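SIR4-interacting protein SIF2 (Saccharomyces cerevisiae, PDB 1R5M) antagonizes telomeric silencing in yeast and works as a transcriptional corepressor within the histone-deacetylase-containing Set3 complex. Local coordinates at residues A92-P97 against I123-E128. Sequence-based numbering, arbitrary orientation.
With SO4 (sulfate ion), chain B.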
loop_
_atom_site.group_PDB
_atom_site.type_symbol
_atom_site.label_atom_id
_atom_site.label_comp_id
_atom_site.label_asym_id
_atom_site.label_seq_id
_atom_site.Cartn_x
_atom_site.Cartn_y
_atom_site.Cartn_z
ATOM N N ALA A 92 -14.400 -12.699 11.950
ATOM C CA ALA A 92 -14.406 -11.928 13.182
ATOM C C ALA A 92 -14.585 -10.437 12.957
ATOM O O ALA A 92 -14.330 -9.919 11.867
ATOM C CB ALA A 92 -13.106 -12.172 13.945
ATOM N N GLU A 93 -15.034 -9.758 14.006
ATOM C CA GLU A 93 -15.215 -8.318 13.985
ATOM C C GLU A 93 -14.063 -7.744 14.808
ATOM O O GLU A 93 -13.789 -8.212 15.917
ATOM C CB GLU A 93 -16.555 -7.932 14.620
ATOM C CG GLU A 93 -17.766 -8.527 13.918
ATOM C CD GLU A 93 -19.082 -8.136 14.569
ATOM O OE1 GLU A 93 -20.137 -8.634 14.120
ATOM O OE2 GLU A 93 -19.068 -7.333 15.526
ATOM N N LEU A 94 -13.379 -6.751 14.250
ATOM C CA LEU A 94 -12.257 -6.101 14.919
ATOM C C LEU A 94 -12.729 -4.680 15.209
ATOM O O LEU A 94 -12.497 -3.759 14.425
ATOM C CB LEU A 94 -11.038 -6.086 13.993
ATOM C CG LEU A 94 -10.723 -7.398 13.259
ATOM C CD1 LEU A 94 -9.467 -7.202 12.425
ATOM C CD2 LEU A 94 -10.534 -8.549 14.251
ATOM N N ARG A 95 -13.392 -4.510 16.347
ATOM C CA ARG A 95 -13.953 -3.217 16.707
ATOM C C ARG A 95 -13.088 -2.340 17.605
ATOM O O ARG A 95 -12.382 -2.831 18.486
ATOM C CB ARG A 95 -15.322 -3.442 17.363
ATOM C CG ARG A 95 -16.245 -2.233 17.354
ATOM C CD ARG A 95 -17.634 -2.615 17.866
ATOM N NE ARG A 95 -18.253 -3.680 17.072
ATOM C CZ ARG A 95 -18.928 -3.487 15.941
ATOM N NH1 ARG A 95 -19.082 -2.266 15.451
ATOM N NH2 ARG A 95 -19.454 -4.522 15.299
ATOM N N HIS A 96 -13.139 -1.034 17.348
ATOM C CA HIS A 96 -12.413 -0.044 18.142
ATOM C C HIS A 96 -13.470 0.778 18.875
ATOM O O HIS A 96 -14.455 1.203 18.278
ATOM C CB HIS A 96 -11.612 0.909 17.248
ATOM C CG HIS A 96 -10.393 0.300 16.630
ATOM N ND1 HIS A 96 -9.116 0.694 16.965
ATOM C CD2 HIS A 96 -10.255 -0.632 15.657
ATOM C CE1 HIS A 96 -8.243 0.037 16.222
ATOM N NE2 HIS A 96 -8.910 -0.774 15.419
ATOM N N PRO A 97 -13.292 1.000 20.180
ATOM C CA PRO A 97 -14.293 1.796 20.894
ATOM C C PRO A 97 -14.168 3.258 20.470
ATOM O O PRO A 97 -13.124 3.671 19.968
ATOM C CB PRO A 97 -13.912 1.586 22.356
ATOM C CG PRO A 97 -12.416 1.455 22.284
ATOM C CD PRO A 97 -12.226 0.544 21.087
ATOM N N ILE A 123 -2.526 -9.031 12.644
ATOM C CA ILE A 123 -2.900 -7.871 11.847
ATOM C C ILE A 123 -3.113 -6.656 12.741
ATOM O O ILE A 123 -3.608 -6.777 13.862
ATOM C CB ILE A 123 -4.186 -8.155 11.008
ATOM C CG1 ILE A 123 -4.523 -6.936 10.141
ATOM C CG2 ILE A 123 -5.356 -8.514 11.919
ATOM C CD1 ILE A 123 -5.626 -7.191 9.119
ATOM N N VAL A 124 -2.696 -5.493 12.253
ATOM C CA VAL A 124 -2.869 -4.241 12.982
ATOM C C VAL A 124 -3.940 -3.428 12.269
ATOM O O VAL A 124 -3.969 -3.371 11.038
ATOM C CB VAL A 124 -1.567 -3.392 12.994
ATOM C CG1 VAL A 124 -1.861 -1.983 13.516
ATOM C CG2 VAL A 124 -0.513 -4.055 13.866
ATOM N N THR A 125 -4.831 -2.821 13.044
ATOM C CA THR A 125 -5.867 -1.963 12.483
ATOM C C THR A 125 -5.708 -0.596 13.142
ATOM O O THR A 125 -5.403 -0.504 14.337
ATOM C CB THR A 125 -7.299 -2.508 12.742
ATOM O OG1 THR A 125 -7.512 -2.693 14.147
ATOM C CG2 THR A 125 -7.503 -3.830 12.012
ATOM N N GLY A 126 -5.876 0.459 12.349
ATOM C CA GLY A 126 -5.760 1.815 12.861
ATOM C C GLY A 126 -7.012 2.602 12.520
ATOM O O GLY A 126 -7.612 2.382 11.466
ATOM N N VAL A 127 -7.408 3.516 13.399
ATOM C CA VAL A 127 -8.606 4.323 13.176
ATOM C C VAL A 127 -8.314 5.818 13.126
ATOM O O VAL A 127 -7.198 6.259 13.400
ATOM C CB VAL A 127 -9.677 4.061 14.267
ATOM C CG1 VAL A 127 -10.210 2.649 14.133
ATOM C CG2 VAL A 127 -9.080 4.275 15.663
ATOM N N GLU A 128 -9.331 6.595 12.766
ATOM C CA GLU A 128 -9.186 8.038 12.667
ATOM C C GLU A 128 -8.664 8.727 13.921
ATOM O O GLU A 128 -7.932 9.710 13.814
ATOM C CB GLU A 128 -10.517 8.688 12.289
ATOM C CG GLU A 128 -10.996 8.409 10.889
ATOM C CD GLU A 128 -12.183 9.278 10.534
ATOM O OE1 GLU A 128 -11.981 10.485 10.277
ATOM O OE2 GLU A 128 -13.316 8.762 10.529
HETATM S S SO4 B . -21.466 -2.773 12.509
HETATM O O1 SO4 B . -20.858 -1.634 13.221
HETATM O O2 SO4 B . -22.900 -2.502 12.287
HETATM O O3 SO4 B . -20.790 -2.962 11.212
HETATM O O4 SO4 B . -21.322 -4.002 13.312
#
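Val127 lays its CG1 methyl over one face of the His96 imidazole, a CH-pi contact with the methyl 3.5 Å from the ring centroid. At the ring edge, NE2 of His96 meets Thr125 OG1 at 2.7 Å, a fairly straight hydrogen bond (157°). Thr125 sets this up with OG1 between its backbone N and carbonyl carbon (chi1 56°), while CG2 turns to Leu94 and lies 3.9 Å from Leu94 CD1. The same leucine methyl reaches Ile123 CG2 at 4.3 Å, continuing the contact as apolar packing. Bonded at both nitrogens, ND1 to Glu131 OE1, and covered by the valine methyl, the imidazole is fixed in its rotation; Trp135 NE1 bonds Thr125 OG1 in turn and so positions the hydroxyl. With an alanine at His96, Thr125 OG1 and Glu131 would probably lose the partner that links them, and the Val127 methyl the ring it packs on. Facing away from all this, Arg95 pairs with Glu93 and binds a sulfate, probably from the crystallisation liquor. The chain is a variant of the Asp-His-Ser/Thr-Trp tetrad of WD40 beta-propellers, Glu131 replacing the aspartate, and ties the loop leaving outer strand 86-95 of one blade to strand 122-127 of the next.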